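4-diphosphocytidyl-2C-methyl-D-erythritol synthase (Neisseria gonorrhoeae, PDB 1VGW) probably catalyses the transfer of a cytidylyl group from CTP to 2-C-methyl-D-erythritol 4-phosphate in the non-mevalonate route to isoprenoids, releasing diphosphate. Local coordinates at residues Lys4-Ala9 with Ala49-Val54; Ile8-Ala13 with Asp105-His110; Asp111-Cys116 with Asn212-Gln217; Ile137-Val142 with Gly162-Gln167. One frame throughout, in Å; residues are numbered along the deposited sequence.

Interaction 1 (Lys4-Ala9 with Ala49-Val54)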
loop_
_atom_site.group_PDB
_atom_site.type_symbol
_atom_site.label_atom_id
_atom_site.label_comp_id
_atom_site.label_asym_id
_atom_site.label_seq_id
_atom_site.Cartn_x
_atom_site.Cartn_y
_atom_site.Cartn_z
ATOM N N LYS B 4 -4.471 -36.615 -7.172
ATOM C CA LYS B 4 -4.615 -35.478 -6.279
ATOM C C LYS B 4 -5.495 -34.375 -6.903
ATOM O O LYS B 4 -5.706 -34.347 -8.107
ATOM C CB LYS B 4 -3.234 -34.847 -6.069
ATOM C CG LYS B 4 -3.031 -34.175 -4.743
ATOM C CD LYS B 4 -1.570 -34.341 -4.303
ATOM C CE LYS B 4 -1.332 -33.416 -3.082
ATOM N NZ LYS B 4 -2.164 -33.915 -1.940
ATOM N N ARG B 5 -6.107 -33.570 -6.063
ATOM C CA ARG B 5 -6.847 -32.371 -6.501
ATOM C C ARG B 5 -5.818 -31.433 -7.176
ATOM O O ARG B 5 -4.693 -31.313 -6.689
ATOM C CB ARG B 5 -7.495 -31.698 -5.269
ATOM C CG ARG B 5 -8.984 -32.019 -5.147
ATOM C CD ARG B 5 -9.694 -31.495 -3.913
ATOM N NE ARG B 5 -9.028 -31.855 -2.676
ATOM C CZ ARG B 5 -8.272 -31.128 -1.898
ATOM N NH1 ARG B 5 -8.071 -29.847 -2.204
ATOM N NH2 ARG B 5 -7.693 -31.607 -0.814
ATOM N N LYS B 6 -6.151 -30.859 -8.325
ATOM C CA LYS B 6 -5.237 -30.023 -9.073
ATOM C C LYS B 6 -5.240 -28.538 -8.734
ATOM O O LYS B 6 -6.261 -27.953 -8.352
ATOM C CB LYS B 6 -5.544 -30.145 -10.583
ATOM C CG LYS B 6 -5.214 -31.510 -11.169
ATOM C CD LYS B 6 -5.870 -31.559 -12.565
ATOM C CE LYS B 6 -5.862 -32.969 -13.143
ATOM N NZ LYS B 6 -6.924 -33.073 -14.223
ATOM N N ASN B 7 -4.090 -27.919 -9.037
ATOM C CA ASN B 7 -3.905 -26.464 -8.846
ATOM C C ASN B 7 -3.671 -25.809 -10.211
ATOM O O ASN B 7 -2.607 -26.084 -10.813
ATOM C CB ASN B 7 -2.694 -26.241 -7.950
ATOM C CG ASN B 7 -3.044 -26.540 -6.503
ATOM O OD1 ASN B 7 -4.064 -26.027 -6.026
ATOM N ND2 ASN B 7 -2.205 -27.313 -5.849
ATOM N N ILE B 8 -4.640 -25.052 -10.697
ATOM C CA ILE B 8 -4.548 -24.417 -12.005
ATOM C C ILE B 8 -4.519 -22.890 -11.985
ATOM O O ILE B 8 -5.487 -22.228 -11.557
ATOM C CB ILE B 8 -5.735 -24.867 -12.888
ATOM C CG1 ILE B 8 -5.812 -26.412 -12.960
ATOM C CG2 ILE B 8 -5.679 -24.304 -14.290
ATOM C CD1 ILE B 8 -7.179 -26.877 -13.418
ATOM N N ALA B 9 -3.464 -22.269 -12.504
ATOM C CA ALA B 9 -3.382 -20.788 -12.545
ATOM C C ALA B 9 -4.151 -20.207 -13.714
ATOM O O ALA B 9 -4.074 -20.751 -14.850
ATOM C CB ALA B 9 -1.942 -20.305 -12.629
ATOM N N ALA B 49 3.919 -27.067 -7.010
ATOM C CA ALA B 49 2.546 -27.395 -6.719
ATOM C C ALA B 49 1.541 -26.977 -7.756
ATOM O O ALA B 49 0.356 -27.298 -7.566
ATOM C CB ALA B 49 2.150 -26.756 -5.363
ATOM N N VAL B 50 1.923 -26.259 -8.793
ATOM C CA VAL B 50 0.976 -25.790 -9.818
ATOM C C VAL B 50 1.017 -26.803 -10.929
ATOM O O VAL B 50 2.110 -27.172 -11.341
ATOM C CB VAL B 50 1.356 -24.376 -10.298
ATOM C CG1 VAL B 50 0.567 -23.888 -11.513
ATOM C CG2 VAL B 50 1.137 -23.402 -9.144
ATOM N N ASP B 51 -0.102 -27.272 -11.425
ATOM C CA ASP B 51 -0.113 -28.328 -12.421
ATOM C C ASP B 51 -0.350 -27.826 -13.829
ATOM O O ASP B 51 -0.151 -28.567 -14.796
ATOM C CB ASP B 51 -1.269 -29.324 -12.044
ATOM C CG ASP B 51 -1.121 -29.780 -10.609
ATOM O OD1 ASP B 51 -0.078 -30.392 -10.274
ATOM O OD2 ASP B 51 -1.983 -29.437 -9.756
ATOM N N LEU B 52 -0.874 -26.614 -13.988
ATOM C CA LEU B 52 -1.166 -26.064 -15.289
ATOM C C LEU B 52 -1.316 -24.531 -15.151
ATOM O O LEU B 52 -1.599 -24.032 -14.043
ATOM C CB LEU B 52 -2.470 -26.662 -15.832
ATOM C CG LEU B 52 -2.959 -26.238 -17.200
ATOM C CD1 LEU B 52 -2.225 -26.978 -18.324
ATOM C CD2 LEU B 52 -4.449 -26.436 -17.395
ATOM N N THR B 53 -1.077 -23.847 -16.261
ATOM C CA THR B 53 -1.185 -22.388 -16.324
ATOM C C THR B 53 -1.871 -21.999 -17.622
ATOM O O THR B 53 -1.597 -22.552 -18.694
ATOM C CB THR B 53 0.187 -21.726 -16.191
ATOM O OG1 THR B 53 0.745 -22.075 -14.921
ATOM C CG2 THR B 53 0.156 -20.233 -16.368
ATOM N N VAL B 54 -2.903 -21.166 -17.515
ATOM C CA VAL B 54 -3.639 -20.702 -18.677
ATOM C C VAL B 54 -3.684 -19.151 -18.676
ATOM O O VAL B 54 -3.734 -18.593 -17.582
ATOM C CB VAL B 54 -5.085 -21.203 -18.692
ATOM C CG1 VAL B 54 -5.793 -20.872 -19.991
ATOM C CG2 VAL B 54 -5.124 -22.739 -18.481
#
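Asn7 is tied to the loop Ala49-Asp51 by three hydrogen bonds, one for each of its polar groups facing that loop. Its backbone N gives a short, straight bond to Asp51 OD2 (2.7 Å, 170° at the hydrogen), which the carboxylate receives nearly along its C-O bond. Asp51 N answers with an equally straight bond to Asn7 O (2.8 Å), so a single aspartate grips both the N-H and the C=O of one residue. With CG of Asp51 beside its own backbone N (chi1 -53°), acid and amide reach the same neighbour. The third bond runs from Asn7 ND2 to Ala49 O (3.1 Å) and is more bent, while OD1 of Asn7 has a weak bond to Asn106. Farther on, regular parallel pairing takes over: Ala9 N donates to Leu52 O (3.0 Å) and Val54 N to Ala9 O (2.9 Å). Beside these bonds, Ile8 CG2 lies alongside Leu52 CD2 at 4.0 Å. The contact joins the start of strand 7-12 to strand 52-56. Helix 36-45 packs through Phe44 on the face bearing Ala9 and Thr53, whereas Leu95 of helix 84-98 covers Ile8 and Val54; strands 106-109 and 75-77 continue the sheet on the two sides.

Interaction 2 (Ile8-Ala13 with Asp105-His110)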
loop_
_atom_site.group_PDB
_atom_site.type_symbol
_atom_site.label_atom_id
_atom_site.label_comp_id
_atom_site.label_asym_id
_atom_site.label_seq_id
_atom_site.Cartn_x
_atom_site.Cartn_y
_atom_site.Cartn_z
ATOM N N ILE B 8 -4.640 -25.052 -10.697
ATOM C CA ILE B 8 -4.548 -24.417 -12.005
ATOM C C ILE B 8 -4.519 -22.890 -11.985
ATOM O O ILE B 8 -5.487 -22.228 -11.557
ATOM C CB ILE B 8 -5.735 -24.867 -12.888
ATOM C CG1 ILE B 8 -5.812 -26.412 -12.960
ATOM C CG2 ILE B 8 -5.679 -24.304 -14.290
ATOM C CD1 ILE B 8 -7.179 -26.877 -13.418
ATOM N N ALA B 9 -3.464 -22.269 -12.504
ATOM C CA ALA B 9 -3.382 -20.788 -12.545
ATOM C C ALA B 9 -4.151 -20.207 -13.714
ATOM O O ALA B 9 -4.074 -20.751 -14.850
ATOM C CB ALA B 9 -1.942 -20.305 -12.629
ATOM N N LEU B 10 -4.960 -19.178 -13.456
ATOM C CA LEU B 10 -5.706 -18.548 -14.588
ATOM C C LEU B 10 -5.381 -17.036 -14.564
ATOM O O LEU B 10 -5.497 -16.338 -13.547
ATOM C CB LEU B 10 -7.183 -18.821 -14.514
ATOM C CG LEU B 10 -8.176 -18.180 -15.428
ATOM C CD1 LEU B 10 -8.021 -18.671 -16.870
ATOM C CD2 LEU B 10 -9.648 -18.430 -15.021
ATOM N N ILE B 11 -4.901 -16.535 -15.689
ATOM C CA ILE B 11 -4.429 -15.131 -15.803
ATOM C C ILE B 11 -5.175 -14.395 -16.899
ATOM O O ILE B 11 -5.029 -14.692 -18.085
ATOM C CB ILE B 11 -2.903 -15.171 -16.154
ATOM C CG1 ILE B 11 -2.109 -15.720 -14.952
ATOM C CG2 ILE B 11 -2.388 -13.773 -16.525
ATOM C CD1 ILE B 11 -0.668 -15.993 -15.231
ATOM N N PRO B 12 -6.153 -13.583 -16.522
ATOM C CA PRO B 12 -6.940 -12.811 -17.476
ATOM C C PRO B 12 -6.096 -11.631 -17.987
ATOM O O PRO B 12 -5.755 -10.765 -17.180
ATOM C CB PRO B 12 -8.104 -12.328 -16.637
ATOM C CG PRO B 12 -7.586 -12.235 -15.244
ATOM C CD PRO B 12 -6.374 -13.105 -15.144
ATOM N N ALA B 13 -5.687 -11.679 -19.243
ATOM C CA ALA B 13 -4.840 -10.619 -19.782
ATOM C C ALA B 13 -5.372 -9.992 -21.050
ATOM O O ALA B 13 -4.550 -9.495 -21.830
ATOM C CB ALA B 13 -3.423 -11.202 -20.045
ATOM N N ASP B 105 -11.247 -29.226 -8.452
ATOM C CA ASP B 105 -9.875 -28.706 -8.563
ATOM C C ASP B 105 -9.852 -27.193 -8.245
ATOM O O ASP B 105 -10.867 -26.511 -8.431
ATOM C CB ASP B 105 -9.404 -28.857 -10.024
ATOM C CG ASP B 105 -9.056 -30.301 -10.389
ATOM O OD1 ASP B 105 -8.513 -31.039 -9.563
ATOM O OD2 ASP B 105 -9.339 -30.704 -11.540
ATOM N N ASN B 106 -8.746 -26.644 -7.830
ATOM C CA ASN B 106 -8.578 -25.240 -7.516
ATOM C C ASN B 106 -8.173 -24.359 -8.711
ATOM O O ASN B 106 -7.286 -24.721 -9.511
ATOM C CB ASN B 106 -7.504 -25.120 -6.408
ATOM C CG ASN B 106 -7.873 -25.785 -5.123
ATOM O OD1 ASN B 106 -8.991 -25.658 -4.614
ATOM N ND2 ASN B 106 -6.947 -26.527 -4.486
ATOM N N ILE B 107 -8.802 -23.194 -8.849
ATOM C CA ILE B 107 -8.445 -22.215 -9.934
ATOM C C ILE B 107 -7.818 -20.977 -9.268
ATOM O O ILE B 107 -8.505 -20.424 -8.358
ATOM C CB ILE B 107 -9.697 -21.739 -10.639
ATOM C CG1 ILE B 107 -10.569 -22.865 -11.191
ATOM C CG2 ILE B 107 -9.419 -20.683 -11.717
ATOM C CD1 ILE B 107 -9.932 -23.734 -12.251
ATOM N N LEU B 108 -6.547 -20.680 -9.468
ATOM C CA LEU B 108 -5.920 -19.491 -8.840
ATOM C C LEU B 108 -5.946 -18.293 -9.815
ATOM O O LEU B 108 -5.210 -18.346 -10.820
ATOM C CB LEU B 108 -4.486 -19.782 -8.443
ATOM C CG LEU B 108 -4.216 -20.648 -7.229
ATOM C CD1 LEU B 108 -4.483 -22.158 -7.542
ATOM C CD2 LEU B 108 -2.773 -20.530 -6.783
ATOM N N VAL B 109 -6.826 -17.329 -9.650
ATOM C CA VAL B 109 -6.997 -16.178 -10.543
ATOM C C VAL B 109 -6.006 -15.055 -10.212
ATOM O O VAL B 109 -6.029 -14.467 -9.150
ATOM C CB VAL B 109 -8.429 -15.655 -10.592
ATOM C CG1 VAL B 109 -8.720 -14.716 -11.785
ATOM C CG2 VAL B 109 -9.475 -16.794 -10.718
ATOM N N HIS B 110 -5.037 -14.809 -11.108
ATOM C CA HIS B 110 -3.986 -13.822 -10.830
ATOM C C HIS B 110 -3.900 -12.680 -11.845
ATOM O O HIS B 110 -4.007 -12.952 -13.030
ATOM C CB HIS B 110 -2.616 -14.507 -10.830
ATOM C CG HIS B 110 -1.507 -13.683 -10.267
ATOM N ND1 HIS B 110 -1.459 -13.291 -8.953
ATOM C CD2 HIS B 110 -0.389 -13.178 -10.846
ATOM C CE1 HIS B 110 -0.348 -12.563 -8.736
ATOM N NE2 HIS B 110 0.307 -12.502 -9.880
#
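The side chains of Leu10 and Ile107 run alongside each other in one direction, with Leu10 CD2 4.0 Å from Ile107 CG2. The leucine swings its CG away from its backbone N (chi1 173°), and Ile107 CG2 meets both CB and CD2 of Leu10. Farther back along the same face, the CD1 methyls of Ile8 and Ile107 approach each other more loosely. Beneath these side chains the two strands run parallel, joined by four backbone bonds: Ile8 N to Asn106 O (2.9 Å), Leu108 N to Ile8 O (2.8 Å), Leu10 N to Leu108 O (2.8 Å, almost straight at 176°) and His110 N to Leu10 O (2.9 Å). Weaker CA-H...O contacts fill in between them, such as Val109 CA to Leu10 O at 3.4 Å. At the C-terminal end Pro12, which has no N-H to offer, sets its ring carbon CD 3.2 Å from His110 O.

Outside this shell, helix 84-98 covers the Leu10 face through Val92 and meets Pro12 through Arg84, Thr87 and Val88. The other face carries Ala9, packed on Phe44, and Leu108, on Leu171 and Pro169. The His110 ring meets Phe44 edge-to-face and is anchored by NE2 to the carbonyl of Arg114; Asn106 ND2 is likewise held by Gly130 O. The His110 side chain lies about 8 Å from that of Lys214, predicted to position the substrate. The chemistry is that of a buried apolar sheet centre: Ile8 and Leu10 spend their backbone polar groups on strand 106-109, Ala9 and Ile11 theirs on strand 52-56.

Interaction 3 (Asp111-Cys116 with Asn212-Gln217)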
loop_
_atom_site.group_PDB
_atom_site.type_symbol
_atom_site.label_atom_id
_atom_site.label_comp_id
_atom_site.label_asym_id
_atom_site.label_seq_id
_atom_site.Cartn_x
_atom_site.Cartn_y
_atom_site.Cartn_z
ATOM N N ASP B 111 -3.691 -11.463 -11.358
ATOM C CA ASP B 111 -3.541 -10.281 -12.275
ATOM C C ASP B 111 -2.276 -10.390 -13.152
ATOM O O ASP B 111 -1.203 -10.697 -12.635
ATOM C CB ASP B 111 -3.353 -9.049 -11.404
ATOM C CG ASP B 111 -4.585 -8.532 -10.712
ATOM O OD1 ASP B 111 -4.438 -8.078 -9.553
ATOM O OD2 ASP B 111 -5.682 -8.568 -11.274
ATOM N N ALA B 112 -2.355 -10.162 -14.435
ATOM C CA ALA B 112 -1.235 -10.134 -15.365
ATOM C C ALA B 112 -0.147 -9.120 -15.011
ATOM O O ALA B 112 1.028 -9.269 -15.374
ATOM C CB ALA B 112 -1.754 -9.722 -16.769
ATOM N N ALA B 113 -0.456 -8.059 -14.274
ATOM C CA ALA B 113 0.519 -7.084 -13.884
ATOM C C ALA B 113 1.106 -7.265 -12.507
ATOM O O ALA B 113 1.818 -6.324 -12.091
ATOM C CB ALA B 113 -0.058 -5.666 -14.004
ATOM N N ARG B 114 0.818 -8.303 -11.763
ATOM C CA ARG B 114 1.434 -8.469 -10.419
ATOM C C ARG B 114 2.581 -9.473 -10.640
ATOM O O ARG B 114 2.490 -10.675 -10.364
ATOM C CB ARG B 114 0.461 -8.891 -9.365
ATOM C CG ARG B 114 -0.511 -7.883 -8.798
ATOM C CD ARG B 114 -1.361 -8.424 -7.660
ATOM N NE ARG B 114 -2.555 -7.632 -7.405
ATOM C CZ ARG B 114 -2.663 -6.672 -6.482
ATOM N NH1 ARG B 114 -1.655 -6.344 -5.687
ATOM N NH2 ARG B 114 -3.816 -6.030 -6.310
ATOM N N CYS B 115 3.725 -8.909 -11.101
ATOM C CA CYS B 115 4.854 -9.713 -11.476
ATOM C C CYS B 115 5.900 -9.938 -10.435
ATOM O O CYS B 115 6.954 -10.521 -10.765
ATOM C CB CYS B 115 5.497 -9.242 -12.792
ATOM S SG CYS B 115 6.121 -7.519 -12.784
ATOM N N CYS B 116 5.682 -9.572 -9.204
ATOM C CA CYS B 116 6.666 -9.766 -8.146
ATOM C C CYS B 116 6.114 -10.606 -7.011
ATOM O O CYS B 116 6.596 -10.528 -5.883
ATOM C CB CYS B 116 7.120 -8.382 -7.634
ATOM S SG CYS B 116 8.092 -7.490 -8.920
ATOM N N ASN B 212 4.277 -7.786 -3.537
ATOM C CA ASN B 212 3.258 -8.278 -4.477
ATOM C C ASN B 212 2.397 -7.165 -5.024
ATOM O O ASN B 212 1.157 -7.276 -5.190
ATOM C CB ASN B 212 2.380 -9.313 -3.736
ATOM C CG ASN B 212 1.425 -10.091 -4.601
ATOM O OD1 ASN B 212 1.624 -10.260 -5.812
ATOM N ND2 ASN B 212 0.337 -10.585 -4.011
ATOM N N LEU B 213 3.003 -6.022 -5.341
ATOM C CA LEU B 213 2.249 -4.875 -5.819
ATOM C C LEU B 213 1.919 -4.988 -7.288
ATOM O O LEU B 213 2.532 -5.749 -8.008
ATOM C CB LEU B 213 2.957 -3.575 -5.519
ATOM C CG LEU B 213 4.418 -3.392 -5.888
ATOM C CD1 LEU B 213 4.759 -3.898 -7.270
ATOM C CD2 LEU B 213 4.785 -1.903 -5.741
ATOM N N LYS B 214 0.978 -4.197 -7.741
ATOM C CA LYS B 214 0.561 -4.210 -9.145
ATOM C C LYS B 214 1.194 -3.058 -9.905
ATOM O O LYS B 214 1.389 -1.986 -9.321
ATOM C CB LYS B 214 -0.977 -4.055 -9.143
ATOM C CG LYS B 214 -1.661 -4.521 -10.403
ATOM C CD LYS B 214 -3.137 -4.104 -10.416
ATOM C CE LYS B 214 -3.828 -4.716 -11.617
ATOM N NZ LYS B 214 -5.095 -4.032 -11.986
ATOM N N LEU B 215 1.519 -3.240 -11.165
ATOM C CA LEU B 215 2.094 -2.229 -12.018
ATOM C C LEU B 215 0.990 -1.433 -12.724
ATOM O O LEU B 215 0.449 -1.899 -13.725
ATOM C CB LEU B 215 3.074 -2.831 -13.028
ATOM C CG LEU B 215 3.758 -1.874 -14.018
ATOM C CD1 LEU B 215 3.773 -0.439 -13.505
ATOM C CD2 LEU B 215 5.199 -2.292 -14.304
ATOM N N THR B 216 0.646 -0.266 -12.168
ATOM C CA THR B 216 -0.395 0.593 -12.694
ATOM C C THR B 216 0.033 2.035 -12.987
ATOM O O THR B 216 -0.732 2.734 -13.684
ATOM C CB THR B 216 -1.592 0.692 -11.710
ATOM O OG1 THR B 216 -1.068 1.236 -10.490
ATOM C CG2 THR B 216 -2.226 -0.655 -11.453
ATOM N N GLN B 217 1.167 2.494 -12.511
ATOM C CA GLN B 217 1.665 3.863 -12.750
ATOM C C GLN B 217 3.185 3.873 -12.731
ATOM O O GLN B 217 3.794 2.861 -12.321
ATOM C CB GLN B 217 1.113 4.744 -11.607
ATOM C CG GLN B 217 1.656 4.326 -10.253
ATOM C CD GLN B 217 0.721 4.550 -9.099
ATOM O OE1 GLN B 217 1.169 4.920 -8.008
ATOM N NE2 GLN B 217 -0.578 4.322 -9.296
HETATM O O HOH W 1 3.507 -8.248 -8.059
#
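Arg114 turns CG beside its own backbone N (chi1 -76°) and then runs extended to NE, a course that carries its guanidinium past Lys214 to Asn212. Lys214 holds CG anti to its backbone N (chi1 -159°), and the two chains cross at about a right angle, leaving Lys214 CB 4.1 Å above the centre of one guanidinium face. Two acceptors lie at the edge of the guanidinium, in its plane. NH1 donates to Asn212 O (3.0 Å), itself approached in the carbonyl plane, and NE forms a salt bridge with Asp111 OD1 (2.9 Å) through the anti lone pair of that oxygen. NH2 bridges to Asp144 of the second subunit, so all three nitrogens are engaged and the group's rotation is fixed. Backbone links reinforce the pairing: Leu215 N donates to Ala113 O (3.2 Å) from above the carbonyl plane, and one water accepts from Cys116 N (2.8 Å) while donating to Leu213 O (2.7 Å). Lys214, predicted to position the methylerythritol phosphate, therefore rests on an arginine held from both subunits. The paired loops follow strands 106-109 and 204-207; Val224 of helix 218-228 packs on Cys115 and Leu213, and helix 36-45 touches Cys115 from Val36, His39 and Val40.

Interaction 4 (Ile137-Val142 with Gly162-Gln167)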
loop_
_atom_site.group_PDB
_atom_site.type_symbol
_atom_site.label_atom_id
_atom_site.label_comp_id
_atom_site.label_asym_id
_atom_site.label_seq_id
_atom_site.Cartn_x
_atom_site.Cartn_y
_atom_site.Cartn_z
ATOM N N ILE B 137 -7.774 -15.862 -0.158
ATOM C CA ILE B 137 -7.040 -14.949 -1.005
ATOM C C ILE B 137 -5.817 -14.415 -0.286
ATOM O O ILE B 137 -5.725 -14.450 0.929
ATOM C CB ILE B 137 -7.873 -13.712 -1.421
ATOM C CG1 ILE B 137 -8.102 -12.796 -0.203
ATOM C CG2 ILE B 137 -9.201 -14.076 -2.071
ATOM C CD1 ILE B 137 -8.930 -11.558 -0.520
ATOM N N LEU B 138 -4.878 -13.880 -1.088
ATOM C CA LEU B 138 -3.731 -13.220 -0.418
ATOM C C LEU B 138 -4.215 -11.796 -0.065
ATOM O O LEU B 138 -5.091 -11.245 -0.772
ATOM C CB LEU B 138 -2.505 -13.131 -1.307
ATOM C CG LEU B 138 -1.726 -14.399 -1.624
ATOM C CD1 LEU B 138 -0.500 -14.107 -2.483
ATOM C CD2 LEU B 138 -1.311 -15.130 -0.363
ATOM N N ALA B 139 -3.720 -11.273 1.051
ATOM C CA ALA B 139 -4.161 -9.894 1.428
ATOM C C ALA B 139 -3.244 -9.380 2.538
ATOM O O ALA B 139 -2.469 -10.210 3.086
ATOM C CB ALA B 139 -5.605 -9.942 1.853
ATOM N N VAL B 140 -3.190 -8.089 2.750
ATOM C CA VAL B 140 -2.386 -7.472 3.805
ATOM C C VAL B 140 -3.227 -6.520 4.657
ATOM O O VAL B 140 -4.080 -5.768 4.160
ATOM C CB VAL B 140 -1.165 -6.693 3.256
ATOM C CG1 VAL B 140 -0.256 -7.606 2.426
ATOM C CG2 VAL B 140 -1.553 -5.474 2.447
ATOM N N PRO B 141 -2.983 -6.458 5.956
ATOM C CA PRO B 141 -3.760 -5.581 6.821
ATOM C C PRO B 141 -3.560 -4.125 6.475
ATOM O O PRO B 141 -2.461 -3.779 6.012
ATOM C CB PRO B 141 -3.252 -5.900 8.224
ATOM C CG PRO B 141 -2.554 -7.210 8.113
ATOM C CD PRO B 141 -1.988 -7.235 6.707
ATOM N N VAL B 142 -4.605 -3.306 6.600
ATOM C CA VAL B 142 -4.495 -1.863 6.339
ATOM C C VAL B 142 -3.726 -1.218 7.486
ATOM O O VAL B 142 -4.223 -1.216 8.596
ATOM C CB VAL B 142 -5.882 -1.213 6.268
ATOM C CG1 VAL B 142 -5.744 0.320 6.151
ATOM C CG2 VAL B 142 -6.660 -1.738 5.056
ATOM N N GLY B 162 -9.364 -4.330 12.101
ATOM C CA GLY B 162 -9.701 -5.531 11.392
ATOM C C GLY B 162 -9.807 -5.418 9.890
ATOM O O GLY B 162 -10.289 -6.415 9.288
ATOM N N LEU B 163 -9.352 -4.368 9.217
ATOM C CA LEU B 163 -9.456 -4.221 7.782
ATOM C C LEU B 163 -8.189 -4.659 7.034
ATOM O O LEU B 163 -7.099 -4.639 7.611
ATOM C CB LEU B 163 -9.811 -2.806 7.327
ATOM C CG LEU B 163 -11.081 -2.149 7.851
ATOM C CD1 LEU B 163 -11.492 -0.958 6.979
ATOM C CD2 LEU B 163 -12.245 -3.175 7.916
ATOM N N TRP B 164 -8.392 -5.225 5.829
ATOM C CA TRP B 164 -7.365 -5.774 4.974
ATOM C C TRP B 164 -7.467 -5.322 3.514
ATOM O O TRP B 164 -8.554 -5.161 2.955
ATOM C CB TRP B 164 -7.476 -7.349 4.945
ATOM C CG TRP B 164 -7.209 -7.982 6.264
ATOM C CD1 TRP B 164 -8.003 -7.903 7.387
ATOM C CD2 TRP B 164 -6.110 -8.819 6.654
ATOM N NE1 TRP B 164 -7.408 -8.513 8.442
ATOM C CE2 TRP B 164 -6.260 -9.113 8.025
ATOM C CE3 TRP B 164 -4.979 -9.283 6.000
ATOM C CZ2 TRP B 164 -5.343 -9.870 8.747
ATOM C CZ3 TRP B 164 -4.066 -10.063 6.705
ATOM C CH2 TRP B 164 -4.256 -10.356 8.067
ATOM N N GLN B 165 -6.349 -5.276 2.788
ATOM C CA GLN B 165 -6.375 -4.941 1.373
ATOM C C GLN B 165 -6.166 -6.223 0.555
ATOM O O GLN B 165 -5.167 -6.896 0.761
ATOM C CB GLN B 165 -5.248 -3.969 1.006
ATOM C CG GLN B 165 -5.216 -2.714 1.840
ATOM C CD GLN B 165 -3.802 -2.149 1.948
ATOM O OE1 GLN B 165 -3.310 -1.509 1.026
ATOM N NE2 GLN B 165 -3.175 -2.420 3.090
ATOM N N ALA B 166 -7.067 -6.515 -0.370
ATOM C CA ALA B 166 -6.971 -7.714 -1.164
ATOM C C ALA B 166 -5.897 -7.633 -2.239
ATOM O O ALA B 166 -5.677 -6.559 -2.843
ATOM C CB ALA B 166 -8.344 -7.960 -1.801
ATOM N N GLN B 167 -5.202 -8.710 -2.491
ATOM C CA GLN B 167 -4.220 -8.885 -3.551
ATOM C C GLN B 167 -4.694 -10.085 -4.389
ATOM O O GLN B 167 -5.922 -10.341 -4.385
ATOM C CB GLN B 167 -2.828 -9.156 -3.011
ATOM C CG GLN B 167 -2.252 -8.048 -2.160
ATOM C CD GLN B 167 -0.813 -8.244 -1.750
ATOM O OE1 GLN B 167 -0.365 -9.362 -1.416
ATOM N NE2 GLN B 167 -0.058 -7.135 -1.756
#
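Leu163 begins the pairing with segment 137-142, its carbonyl O accepting Val142 N (3.0 Å) while its CB meets Val142 CG2. Next comes Trp164: Pro141 lies over its six-membered ring in a CH-pi contact, with Pro141 CG 3.6 Å from the ring centroid and 16° off the normal. Gln165 forms the hydrogen-bonded pair with Val140, Gln165 N to Val140 O at 2.7 Å and, in return, Val140 N to Gln165 O at 3.0 Å. The Gln165 side chain leaves with CG opposite its carbonyl carbon (chi1 -54°) and extends across Val142, CG touching the valine CG2 (3.7 Å), until NE2 reaches Pro141 O in a weak, bent bond (3.3 Å). Ala166 then offers its methyl to Ile137 CD1 at 3.9 Å. Last, Gln167 N donates to Leu138 O (3.1 Å), while its amide group turns elsewhere, OE1 to Asn212 and NE2 to Asp209 O. The arrangement is a twisted antiparallel ladder whose strands, 136-141 and 163-167, are joined through the antiparallel pair 146-149/154-158. Arg160, predicted to position the substrate, lies beside Val142. Residues 163-165 also pair with a strand of the second subunit, carrying the sheet across the dimer interface, in keeping with the dimeric IspD fold.

Interactions 1 and 2 share strand 7-12, whose two edges pair with strands 52-56 and 106-109, and their centres lie about 9 Å apart. The first segment of interaction 3 follows strand 106-109; its centre is about 15 Å from that of interaction 2, and the two touch where Ala13 meets Ala112. Interaction 4 belongs to the same mixed sheet but lies farther along it, about 24 Å from interaction 1 between centres; in sequence it falls between the two halves of interaction 3, which it meets through Asn212 and Gln167. In space the contacts pass from the parallel strands, by the loops with the predicted substrate-positioning Lys214, to the ladder at the second subunit.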